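Long-range contacts in actibind (PDB 3D3Z), which cleaves RNA as a T2-family ribonuclease, probably with little base specificity but a preference for adenylic acid: residues Q32-D37 / S197-Y202; W48-L53 / D145-L150; P186-C191 / R219-N224. All coordinates share one frame; numbering follows the deposited sequence.

Interaction 1: residues Q32-D37 / S197-Y202; sequences QTQFWD and SQLYYY. With D3Z (1-(5-deoxy-beta-L-xylofuranosyl)pyrimidine-2,4(1H,3H)-dione), chain E.
Ser197 and Trp36 mark one end of an antiparallel pairing, between strands 29-35 and 195-206, in the central sheet of the RNase T2 fold; the two short strand axes run 165° to one another. Ser197 O takes the amide hydrogen of Trp36, with N and O 2.8 Å apart, and also lies at the edge of the Phe35 ring, near its plane. Ser197 and Gln198 together face Gly190 on the other side of the strand, a classic beta bulge.

Gln198 forms a non-hydrogen-bonded pair with Phe35. Their side chains run alongside each other and point the same way, with Gln198 CD 3.7 Å from Phe35 CE1 and the amide turned 64° from the ring. Water 1 ties Gln198 OE1 to Gln34 O and so anchors the amide end. The Phe35 ring also stacks on His51 and borders the nucleoside pocket, where its fit against the uracil of the ligand is implausibly tight and doubtful in detail.

Leu199 and Gln34 exchange two backbone hydrogen bonds. At Tyr200 the ring meets Thr33 obliquely: with Thr33 OG1 lodged between backbone N and carbonyl carbon (chi1 61°), CG2 swings over to lie 3.5 Å from Tyr200 CD1.

Tyr201 shares another pair of backbone bonds with Gln32, and its ring lies on the face that carries Gln32 and Gln34. Gln34 NE2 comes 3.6 Å from Tyr201 CE2, while the same NE2 donates to Gln32 OE1 at 2.8 Å and also to Leu150 O. Ser152 OG bonds to Gln34 OE1 and to Tyr201 OH; with NE2 held by Gln32 and Leu150, both ends of the buried amide have partners. Gln32 O sits at the rim of the Tyr201 ring, in its plane, 3.7 Å from CD2.

Interaction 2: residues W48-L53 / D145-L150; sequences WTIHGL and DLFKTL. With D3Z (1-(5-deoxy-beta-L-xylofuranosyl)pyrimidine-2,4(1H,3H)-dione), chain E.
Ile50 and Phe147 bring the two backbones nearest, their CA atoms 7.0 Å apart, where strand 49-56 of the central sheet is covered by the C-terminal end of helix 134-147. From Phe147 the chain leaves through a type I turn to Leu150. Leu146 O is gripped twice there, by Thr149 N at 2.9 Å and by Thr149 OG1 at 2.6 Å, the hydroxyl approaching on a carbonyl lone pair. Where it pairs with strand 29-35, strand 49-56 carries a classic beta bulge: His51 and Gly52 both face Thr33.

Phe147 does most of the touching. Its CG stands anti to the backbone N (chi1 174°), which carries the ring out from the helix to the strand. Ile50 CG1 sits over the middle of one ring face, 3.5 Å from the centroid and only 15° off the normal, a clear CH-pi contact; Ile50 CD1 lies beside Phe147 CD2 and CG. At the far end of the ring, Phe147 CZ meets Trp48 O edge-on at 3.4 Å, so the carbonyl faces ring hydrogens while the methylene lies on the pi cloud. Further along, Leu53 CD1 meets Leu146 CD2 at 3.9 Å, the two chains crossing at about a right angle.

His51, the residue after Ile50, is predicted to be an active-site residue, and its ring lines the nucleoside pocket. Trp54 meets it edge-to-face; the very short approach of its NE2 to the ligand is best treated as doubtful.

The strand is thus held on the helix by dispersion, ring-face packing and a weakly polar ring edge. Between the two segments the chemistry is largely apolar; the hydrogen bonds lie within the turn and between the strand and its sheet neighbours.

Interaction 3: residues P186-C191 / R219-N224; sequences PPYVGC and RLEDSN
Tyr188 lies along the loop 219-224, which runs beside edge strand 188-192 of the sheet and joins it through a single beta bridge, Val189 with Ser223. The Tyr188 side chain leaves with CG anti to the backbone N (chi1 171°), and its atoms meet the loop in order. CB touches Glu221 O at 3.5 Å, a carbonyl oxygen that this contact buries with no hydrogen-bond partner in the model. CD1 comes to 3.5 Å from Asp222 C, and CE1 to the same distance from Ser223 CA. Over one face, offset toward the rim, lies Glu221 OE1; the glutamate chain runs alongside the ring, its carboxylate turned 32° from the ring plane. At the tip, OH lies 3.3 Å from Asn224 CG; its angles to the amide N and O are too poor for a hydrogen bond, and water 4 links it to Glu221 OE2. Tyr200 meets the ring from the neighbouring strand.

Beyond the ring the backbones are bonded directly. Val189 N donates to Asp222 O, and Val189 O accepts Ser223 OG at 2.6 Å together with a weak bond from Asn224 N. At the other end of the loop, Arg219 reaches back with an extended chain: NH1 donates to Pro187 O at 2.9 Å, in the guanidinium plane, while Pro186 CG lies over the middle of one face of that group. NH1 also forms a salt bridge with Glu175, so the arginine joins the loop to helix 171-179 as well as to the strand.

A disulfide from Cys191 to Cys225, the residue after this segment, closes the far end. Beside it Cys191 N donates almost straight to Asn224 OD1, 2.7 Å away and on a lone pair of the amide oxygen.

Overall arrangement
All three contacts reach one antiparallel sheet. Interactions 1 and 2 are buried near the middle of the chain, their centres about 8 Å apart, and share the pairing of strands 29-35 and 49-56, where Phe35 N meets Thr49 O; both border the bound nucleoside. Interaction 3 sits further out, about 14 Å from the chain centre, and connects to interaction 1 through Gln198 O with Gly190 N and Tyr200 N with Tyr188 O. Chemistry follows position: regular strand bonding in 32-37/197-202, apolar helix-on-sheet packing in 48-53/145-150, and at the partly exposed edge 186-191/219-224 a mixture of irregular backbone bonds, charged side chains, water and a neighbouring disulfide.

Interaction 1: residues Q32-D37 / S197-Y202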
loop_
_atom_site.group_PDB
_atom_site.type_symbol
_atom_site.label_atom_id
_atom_site.label_comp_id
_atom_site.label_asym_id
_atom_site.label_seq_id
_atom_site.Cartn_x
_atom_site.Cartn_y
_atom_site.Cartn_z
ATOM N N GLN A 32 3.081 -2.087 -0.158
ATOM C CA GLN A 32 2.109 -1.155 -0.715
ATOM C C GLN A 32 1.168 -1.977 -1.600
ATOM O O GLN A 32 1.548 -2.511 -2.631
ATOM C CB GLN A 32 2.746 -0.019 -1.496
ATOM C CG GLN A 32 1.860 1.254 -1.615
ATOM C CD GLN A 32 0.620 1.093 -2.496
ATOM O OE1 GLN A 32 0.706 1.031 -3.734
ATOM N NE2 GLN A 32 -0.578 1.171 -1.862
ATOM N N THR A 33 -0.086 -2.067 -1.159
ATOM C CA THR A 33 -1.060 -2.975 -1.803
ATOM C C THR A 33 -2.116 -2.167 -2.565
ATOM O O THR A 33 -2.474 -1.052 -2.162
ATOM C CB THR A 33 -1.712 -3.901 -0.783
ATOM O OG1 THR A 33 -2.416 -3.119 0.185
ATOM C CG2 THR A 33 -0.640 -4.694 -0.094
ATOM N N GLN A 34 -2.576 -2.724 -3.686
ATOM C CA GLN A 34 -3.520 -2.070 -4.557
ATOM C C GLN A 34 -4.680 -2.975 -5.022
ATOM O O GLN A 34 -4.563 -4.191 -5.043
ATOM C CB GLN A 34 -2.762 -1.548 -5.782
ATOM C CG GLN A 34 -1.641 -0.605 -5.466
ATOM C CD GLN A 34 -0.936 -0.088 -6.701
ATOM O OE1 GLN A 34 -1.435 -0.253 -7.838
ATOM N NE2 GLN A 34 0.159 0.646 -6.486
ATOM N N PHE A 35 -5.790 -2.365 -5.426
ATOM C CA PHE A 35 -6.934 -3.072 -5.974
ATOM C C PHE A 35 -7.245 -2.667 -7.402
ATOM O O PHE A 35 -7.054 -1.531 -7.742
ATOM C CB PHE A 35 -8.182 -2.625 -5.227
ATOM C CG PHE A 35 -8.371 -3.288 -3.925
ATOM C CD1 PHE A 35 -8.241 -4.651 -3.814
ATOM C CD2 PHE A 35 -8.760 -2.557 -2.806
ATOM C CE1 PHE A 35 -8.476 -5.266 -2.630
ATOM C CE2 PHE A 35 -8.986 -3.193 -1.615
ATOM C CZ PHE A 35 -8.843 -4.537 -1.531
ATOM N N TRP A 36 -7.770 -3.617 -8.172
ATOM C CA TRP A 36 -8.499 -3.363 -9.416
ATOM C C TRP A 36 -9.986 -3.774 -9.184
ATOM O O TRP A 36 -10.348 -4.973 -9.238
ATOM C CB TRP A 36 -7.824 -4.135 -10.591
ATOM C CG TRP A 36 -8.487 -3.868 -11.885
ATOM C CD1 TRP A 36 -9.340 -4.711 -12.599
ATOM C CD2 TRP A 36 -8.386 -2.667 -12.639
ATOM N NE1 TRP A 36 -9.775 -4.071 -13.733
ATOM C CE2 TRP A 36 -9.181 -2.837 -13.804
ATOM C CE3 TRP A 36 -7.676 -1.470 -12.467
ATOM C CZ2 TRP A 36 -9.310 -1.843 -14.755
ATOM C CZ3 TRP A 36 -7.805 -0.476 -13.434
ATOM C CH2 TRP A 36 -8.608 -0.674 -14.564
ATOM N N ASP A 37 -10.838 -2.802 -8.849
ATOM C CA ASP A 37 -12.219 -3.045 -8.504
ATOM C C ASP A 37 -13.054 -2.812 -9.762
ATOM O O ASP A 37 -13.174 -1.684 -10.232
ATOM C CB ASP A 37 -12.693 -2.108 -7.370
ATOM C CG ASP A 37 -12.072 -2.422 -5.998
ATOM O OD1 ASP A 37 -11.547 -3.537 -5.772
ATOM O OD2 ASP A 37 -12.123 -1.513 -5.107
ATOM N N SER A 197 -6.942 -8.519 -10.004
ATOM C CA SER A 197 -7.670 -8.043 -8.831
ATOM C C SER A 197 -6.822 -7.270 -7.790
ATOM O O SER A 197 -7.271 -6.266 -7.280
ATOM C CB SER A 197 -8.290 -9.236 -8.145
ATOM O OG SER A 197 -8.999 -8.773 -7.032
ATOM N N GLN A 198 -5.644 -7.781 -7.437
ATOM C CA GLN A 198 -4.816 -7.224 -6.352
ATOM C C GLN A 198 -3.329 -7.259 -6.703
ATOM O O GLN A 198 -2.872 -8.188 -7.410
ATOM C CB GLN A 198 -5.035 -8.035 -5.073
ATOM C CG GLN A 198 -6.481 -7.954 -4.506
ATOM C CD GLN A 198 -6.599 -8.428 -3.090
ATOM O OE1 GLN A 198 -5.807 -8.030 -2.244
ATOM N NE2 GLN A 198 -7.608 -9.309 -2.808
ATOM N N LEU A 199 -2.590 -6.298 -6.152
ATOM C CA LEU A 199 -1.130 -6.185 -6.287
ATOM C C LEU A 199 -0.516 -5.836 -4.918
ATOM O O LEU A 199 -1.074 -4.996 -4.142
ATOM C CB LEU A 199 -0.754 -5.148 -7.342
ATOM C CG LEU A 199 -1.164 -5.332 -8.813
ATOM C CD1 LEU A 199 -0.787 -4.120 -9.642
ATOM C CD2 LEU A 199 -0.540 -6.621 -9.417
ATOM N N TYR A 200 0.556 -6.555 -4.545
ATOM C CA TYR A 200 1.409 -6.179 -3.382
ATOM C C TYR A 200 2.841 -5.903 -3.843
ATOM O O TYR A 200 3.570 -6.813 -4.265
ATOM C CB TYR A 200 1.506 -7.222 -2.277
ATOM C CG TYR A 200 0.292 -7.997 -1.816
ATOM C CD1 TYR A 200 -1.035 -7.562 -2.030
ATOM C CD2 TYR A 200 0.471 -9.191 -1.114
ATOM C CE1 TYR A 200 -2.107 -8.308 -1.573
ATOM C CE2 TYR A 200 -0.597 -9.933 -0.658
ATOM C CZ TYR A 200 -1.882 -9.494 -0.871
ATOM O OH TYR A 200 -2.934 -10.259 -0.386
ATOM N N TYR A 201 3.243 -4.639 -3.754
ATOM C CA TYR A 201 4.629 -4.235 -4.014
ATOM C C TYR A 201 5.399 -4.210 -2.703
ATOM O O TYR A 201 5.047 -3.465 -1.789
ATOM C CB TYR A 201 4.658 -2.872 -4.683
ATOM C CG TYR A 201 4.022 -2.732 -6.046
ATOM C CD1 TYR A 201 4.789 -2.872 -7.219
ATOM C CD2 TYR A 201 2.690 -2.362 -6.195
ATOM C CE1 TYR A 201 4.230 -2.662 -8.465
ATOM C CE2 TYR A 201 2.143 -2.179 -7.440
ATOM C CZ TYR A 201 2.909 -2.369 -8.568
ATOM O OH TYR A 201 2.394 -2.172 -9.817
ATOM N N TYR A 202 6.454 -5.032 -2.616
ATOM C CA TYR A 202 7.258 -5.193 -1.407
ATOM C C TYR A 202 8.451 -4.240 -1.411
ATOM O O TYR A 202 9.016 -3.900 -2.475
ATOM C CB TYR A 202 7.766 -6.630 -1.241
ATOM C CG TYR A 202 6.683 -7.674 -0.996
ATOM C CD1 TYR A 202 6.559 -8.301 0.220
ATOM C CD2 TYR A 202 5.794 -8.047 -2.012
ATOM C CE1 TYR A 202 5.544 -9.264 0.450
ATOM C CE2 TYR A 202 4.786 -9.024 -1.795
ATOM C CZ TYR A 202 4.692 -9.625 -0.579
ATOM O OH TYR A 202 3.706 -10.569 -0.373
HETATM N N1 D3Z E . -12.518 -4.057 0.820
HETATM C C2 D3Z E . -13.092 -2.811 1.140
HETATM N N3 D3Z E . -13.029 -1.815 0.261
HETATM C C4 D3Z E . -12.424 -1.954 -0.919
HETATM C C5 D3Z E . -11.862 -3.162 -1.235
HETATM C C6 D3Z E . -11.915 -4.227 -0.346
HETATM O O2 D3Z E . -13.667 -2.619 2.232
HETATM O O4 D3Z E . -12.364 -1.031 -1.758
HETATM C "C1'" D3Z E . -12.559 -5.151 1.757
HETATM C "C2'" D3Z E . -12.693 -4.514 3.125
HETATM O "O2'" D3Z E . -13.992 -4.799 3.673
HETATM C "C3'" D3Z E . -11.520 -5.029 3.941
HETATM C "C4'" D3Z E . -10.745 -5.981 3.048
HETATM O "O3'" D3Z E . -10.671 -3.960 4.326
HETATM O "O4'" D3Z E . -11.318 -5.880 1.729
HETATM C "C5'" D3Z E . -9.265 -5.616 3.075
HETATM O O HOH W 1 -4.503 -5.602 -2.423
HETATM O O HOH W 2 -11.192 -6.911 -7.955
#

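Interaction 2: residues W48-L53 / D145-L150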
loop_
_atom_site.group_PDB
_atom_site.type_symbol
_atom_site.label_atom_id
_atom_site.label_comp_id
_atom_site.label_asym_id
_atom_site.label_seq_id
_atom_site.Cartn_x
_atom_site.Cartn_y
_atom_site.Cartn_z
ATOM N N TRP A 48 -5.613 1.899 -10.987
ATOM C CA TRP A 48 -5.815 1.068 -9.828
ATOM C C TRP A 48 -6.023 2.023 -8.652
ATOM O O TRP A 48 -5.811 3.246 -8.778
ATOM C CB TRP A 48 -4.603 0.175 -9.612
ATOM C CG TRP A 48 -4.462 -0.949 -10.646
ATOM C CD1 TRP A 48 -4.348 -0.828 -12.002
ATOM C CD2 TRP A 48 -4.415 -2.350 -10.358
ATOM N NE1 TRP A 48 -4.257 -2.097 -12.583
ATOM C CE2 TRP A 48 -4.288 -3.043 -11.593
ATOM C CE3 TRP A 48 -4.501 -3.090 -9.182
ATOM C CZ2 TRP A 48 -4.250 -4.434 -11.667
ATOM C CZ3 TRP A 48 -4.461 -4.491 -9.260
ATOM C CH2 TRP A 48 -4.335 -5.137 -10.483
ATOM N N THR A 49 -6.453 1.446 -7.533
ATOM C CA THR A 49 -6.693 2.158 -6.266
ATOM C C THR A 49 -5.894 1.531 -5.112
ATOM O O THR A 49 -5.342 0.438 -5.223
ATOM C CB THR A 49 -8.169 2.155 -5.939
ATOM O OG1 THR A 49 -8.688 0.830 -5.978
ATOM C CG2 THR A 49 -8.924 2.995 -6.967
ATOM N N ILE A 50 -5.842 2.249 -3.988
ATOM C CA ILE A 50 -5.128 1.866 -2.800
ATOM C C ILE A 50 -5.937 0.873 -1.987
ATOM O O ILE A 50 -7.134 1.025 -1.770
ATOM C CB ILE A 50 -4.803 3.101 -1.823
ATOM C CG1 ILE A 50 -3.954 4.177 -2.560
ATOM C CG2 ILE A 50 -4.145 2.604 -0.517
ATOM C CD1 ILE A 50 -3.908 5.606 -1.907
ATOM N N HIS A 51 -5.256 -0.157 -1.549
ATOM C CA HIS A 51 -5.735 -1.033 -0.502
ATOM C C HIS A 51 -5.108 -0.588 0.840
ATOM O O HIS A 51 -5.800 -0.328 1.797
ATOM C CB HIS A 51 -5.398 -2.495 -0.840
ATOM C CG HIS A 51 -6.021 -3.515 0.081
ATOM N ND1 HIS A 51 -5.947 -4.869 -0.181
ATOM C CD2 HIS A 51 -6.744 -3.393 1.224
ATOM C CE1 HIS A 51 -6.585 -5.534 0.774
ATOM N NE2 HIS A 51 -7.099 -4.657 1.624
ATOM N N GLY A 52 -3.795 -0.543 0.889
ATOM C CA GLY A 52 -3.052 -0.132 2.094
ATOM C C GLY A 52 -1.538 -0.142 2.029
ATOM O O GLY A 52 -0.937 -0.130 0.960
ATOM N N LEU A 53 -0.953 -0.141 3.223
ATOM C CA LEU A 53 0.464 -0.279 3.476
ATOM C C LEU A 53 0.606 -1.174 4.704
ATOM O O LEU A 53 0.091 -0.845 5.754
ATOM C CB LEU A 53 1.104 1.108 3.704
ATOM C CG LEU A 53 2.623 1.095 4.007
ATOM C CD1 LEU A 53 3.480 0.600 2.785
ATOM C CD2 LEU A 53 3.055 2.530 4.461
ATOM N N ASP A 145 1.718 8.847 -0.773
ATOM C CA ASP A 145 2.977 9.231 -1.414
ATOM C C ASP A 145 3.619 8.041 -2.165
ATOM O O ASP A 145 4.087 8.190 -3.285
ATOM C CB ASP A 145 3.982 9.791 -0.390
ATOM C CG ASP A 145 3.595 11.164 0.141
ATOM O OD1 ASP A 145 2.748 11.843 -0.457
ATOM O OD2 ASP A 145 4.209 11.560 1.133
ATOM N N LEU A 146 3.630 6.886 -1.528
ATOM C CA LEU A 146 4.223 5.668 -2.130
ATOM C C LEU A 146 3.369 5.148 -3.290
ATOM O O LEU A 146 3.880 4.854 -4.380
ATOM C CB LEU A 146 4.369 4.622 -1.059
ATOM C CG LEU A 146 5.255 3.442 -1.406
ATOM C CD1 LEU A 146 6.704 3.872 -1.708
ATOM C CD2 LEU A 146 5.190 2.492 -0.216
ATOM N N PHE A 147 2.069 5.087 -3.071
ATOM C CA PHE A 147 1.134 4.716 -4.159
ATOM C C PHE A 147 1.347 5.537 -5.415
ATOM O O PHE A 147 1.350 4.991 -6.543
ATOM C CB PHE A 147 -0.287 4.885 -3.666
ATOM C CG PHE A 147 -1.339 4.677 -4.719
ATOM C CD1 PHE A 147 -1.675 3.418 -5.156
ATOM C CD2 PHE A 147 -2.045 5.731 -5.195
ATOM C CE1 PHE A 147 -2.671 3.225 -6.081
ATOM C CE2 PHE A 147 -3.059 5.581 -6.141
ATOM C CZ PHE A 147 -3.376 4.280 -6.606
ATOM N N LYS A 148 1.532 6.856 -5.257
ATOM C CA LYS A 148 1.767 7.720 -6.426
ATOM C C LYS A 148 2.963 7.269 -7.263
ATOM O O LYS A 148 3.032 7.551 -8.451
ATOM C CB LYS A 148 1.941 9.182 -6.026
ATOM C CG LYS A 148 0.649 9.836 -5.605
ATOM C CD LYS A 148 0.928 11.125 -4.934
ATOM C CE LYS A 148 -0.295 11.919 -4.834
ATOM N NZ LYS A 148 0.011 13.307 -4.407
ATOM N N THR A 149 3.895 6.569 -6.665
ATOM C CA THR A 149 5.074 6.179 -7.415
ATOM C C THR A 149 4.868 4.830 -8.138
ATOM O O THR A 149 5.786 4.336 -8.798
ATOM C CB THR A 149 6.325 6.070 -6.503
ATOM O OG1 THR A 149 6.159 5.006 -5.577
ATOM C CG2 THR A 149 6.630 7.399 -5.735
ATOM N N LEU A 150 3.698 4.214 -7.960
ATOM C CA LEU A 150 3.454 2.817 -8.379
ATOM C C LEU A 150 2.218 2.757 -9.244
ATOM O O LEU A 150 1.228 2.156 -8.842
ATOM C CB LEU A 150 3.258 1.953 -7.121
ATOM C CG LEU A 150 4.494 1.771 -6.264
ATOM C CD1 LEU A 150 4.135 1.205 -4.907
ATOM C CD2 LEU A 150 5.500 0.875 -6.980
HETATM N N1 D3Z E . -12.518 -4.057 0.820
HETATM C C2 D3Z E . -13.092 -2.811 1.140
HETATM N N3 D3Z E . -13.029 -1.815 0.261
HETATM C C4 D3Z E . -12.424 -1.954 -0.919
HETATM C C5 D3Z E . -11.862 -3.162 -1.235
HETATM C C6 D3Z E . -11.915 -4.227 -0.346
HETATM O O2 D3Z E . -13.667 -2.619 2.232
HETATM O O4 D3Z E . -12.364 -1.031 -1.758
HETATM C "C1'" D3Z E . -12.559 -5.151 1.757
HETATM C "C2'" D3Z E . -12.693 -4.514 3.125
HETATM O "O2'" D3Z E . -13.992 -4.799 3.673
HETATM C "C3'" D3Z E . -11.520 -5.029 3.941
HETATM C "C4'" D3Z E . -10.745 -5.981 3.048
HETATM O "O3'" D3Z E . -10.671 -3.960 4.326
HETATM O "O4'" D3Z E . -11.318 -5.880 1.729
HETATM C "C5'" D3Z E . -9.265 -5.616 3.075
#

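Interaction 3: residues P186-C191 / R219-N224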
loop_
_atom_site.group_PDB
_atom_site.type_symbol
_atom_site.label_atom_id
_atom_site.label_comp_id
_atom_site.label_asym_id
_atom_site.label_seq_id
_atom_site.Cartn_x
_atom_site.Cartn_y
_atom_site.Cartn_z
ATOM N N PRO A 186 9.004 -8.082 -9.282
ATOM C CA PRO A 186 7.568 -8.106 -9.502
ATOM C C PRO A 186 6.803 -7.986 -8.192
ATOM O O PRO A 186 7.303 -8.422 -7.167
ATOM C CB PRO A 186 7.309 -9.492 -10.132
ATOM C CG PRO A 186 8.545 -10.239 -10.000
ATOM C CD PRO A 186 9.656 -9.366 -9.609
ATOM N N PRO A 187 5.582 -7.427 -8.241
ATOM C CA PRO A 187 4.701 -7.505 -7.052
ATOM C C PRO A 187 4.152 -8.936 -6.902
ATOM O O PRO A 187 4.230 -9.705 -7.847
ATOM C CB PRO A 187 3.581 -6.528 -7.397
ATOM C CG PRO A 187 3.522 -6.554 -8.909
ATOM C CD PRO A 187 4.950 -6.709 -9.367
ATOM N N TYR A 188 3.612 -9.293 -5.744
ATOM C CA TYR A 188 2.529 -10.267 -5.720
ATOM C C TYR A 188 1.388 -9.841 -6.675
ATOM O O TYR A 188 0.912 -8.707 -6.641
ATOM C CB TYR A 188 2.002 -10.480 -4.309
ATOM C CG TYR A 188 0.752 -11.304 -4.269
ATOM C CD1 TYR A 188 0.805 -12.716 -4.286
ATOM C CD2 TYR A 188 -0.504 -10.692 -4.227
ATOM C CE1 TYR A 188 -0.384 -13.477 -4.252
ATOM C CE2 TYR A 188 -1.677 -11.438 -4.194
ATOM C CZ TYR A 188 -1.609 -12.825 -4.218
ATOM O OH TYR A 188 -2.809 -13.516 -4.164
ATOM N N VAL A 189 0.969 -10.774 -7.542
ATOM C CA VAL A 189 -0.181 -10.606 -8.434
ATOM C C VAL A 189 -1.350 -11.503 -7.974
ATOM O O VAL A 189 -1.239 -12.733 -7.989
ATOM C CB VAL A 189 0.211 -10.886 -9.896
ATOM C CG1 VAL A 189 -0.972 -10.583 -10.859
ATOM C CG2 VAL A 189 1.422 -10.050 -10.254
ATOM N N GLY A 190 -2.471 -10.872 -7.602
ATOM C CA GLY A 190 -3.633 -11.563 -7.059
ATOM C C GLY A 190 -4.791 -11.538 -8.039
ATOM O O GLY A 190 -5.074 -10.502 -8.634
ATOM N N CYS A 191 -5.408 -12.707 -8.261
ATOM C CA CYS A 191 -6.549 -12.854 -9.175
ATOM C C CYS A 191 -7.764 -13.295 -8.412
ATOM O O CYS A 191 -7.660 -13.930 -7.362
ATOM C CB CYS A 191 -6.253 -13.901 -10.270
ATOM S SG CYS A 191 -5.158 -13.348 -11.526
ATOM N N ARG A 219 9.229 -10.048 -3.504
ATOM C CA ARG A 219 7.942 -10.507 -2.995
ATOM C C ARG A 219 8.086 -11.761 -2.145
ATOM O O ARG A 219 8.844 -12.677 -2.475
ATOM C CB ARG A 219 6.944 -10.706 -4.146
ATOM C CG ARG A 219 7.264 -11.897 -5.073
ATOM C CD ARG A 219 6.479 -11.799 -6.325
ATOM N NE ARG A 219 6.794 -12.904 -7.225
ATOM C CZ ARG A 219 6.241 -13.063 -8.422
ATOM N NH1 ARG A 219 5.306 -12.215 -8.835
ATOM N NH2 ARG A 219 6.602 -14.096 -9.192
ATOM N N LEU A 220 7.394 -11.789 -1.021
ATOM C CA LEU A 220 7.399 -12.925 -0.129
ATOM C C LEU A 220 6.177 -13.864 -0.415
ATOM O O LEU A 220 5.985 -14.854 0.282
ATOM C CB LEU A 220 7.399 -12.431 1.337
ATOM C CG LEU A 220 8.406 -11.314 1.745
ATOM C CD1 LEU A 220 8.148 -10.775 3.162
ATOM C CD2 LEU A 220 9.852 -11.780 1.613
ATOM N N GLU A 221 5.361 -13.507 -1.410
ATOM C CA GLU A 221 4.259 -14.344 -1.926
ATOM C C GLU A 221 4.246 -14.023 -3.422
ATOM O O GLU A 221 4.450 -12.869 -3.784
ATOM C CB GLU A 221 2.946 -13.978 -1.207
ATOM C CG GLU A 221 1.960 -15.132 -1.071
ATOM C CD GLU A 221 0.488 -14.732 -0.773
ATOM O OE1 GLU A 221 0.220 -13.705 -0.096
ATOM O OE2 GLU A 221 -0.413 -15.486 -1.233
ATOM N N ASP A 222 4.053 -15.019 -4.302
ATOM C CA ASP A 222 4.179 -14.777 -5.767
ATOM C C ASP A 222 2.862 -14.426 -6.488
ATOM O O ASP A 222 2.721 -13.349 -7.115
ATOM C CB ASP A 222 4.806 -15.990 -6.485
ATOM C CG ASP A 222 6.241 -16.284 -6.043
ATOM O OD1 ASP A 222 6.924 -15.383 -5.485
ATOM O OD2 ASP A 222 6.677 -17.435 -6.291
ATOM N N SER A 223 1.913 -15.352 -6.449
ATOM C CA SER A 223 0.683 -15.169 -7.181
ATOM C C SER A 223 -0.260 -16.326 -6.940
ATOM O O SER A 223 0.162 -17.469 -6.681
ATOM C CB SER A 223 0.917 -15.027 -8.673
ATOM O OG SER A 223 -0.314 -14.805 -9.322
ATOM N N ASN A 224 -1.543 -16.023 -7.016
ATOM C CA ASN A 224 -2.545 -17.061 -6.983
ATOM C C ASN A 224 -3.255 -17.161 -8.320
ATOM O O ASN A 224 -4.347 -17.740 -8.396
ATOM C CB ASN A 224 -3.528 -16.795 -5.848
ATOM C CG ASN A 224 -4.415 -15.585 -6.109
ATOM O OD1 ASN A 224 -4.216 -14.843 -7.054
ATOM N ND2 ASN A 224 -5.405 -15.408 -5.275
HETATM O O HOH W 3 9.655 -9.766 -6.484
HETATM O O HOH W 4 -3.015 -15.668 -2.326
HETATM O O HOH W 5 -7.465 -12.684 -4.878
#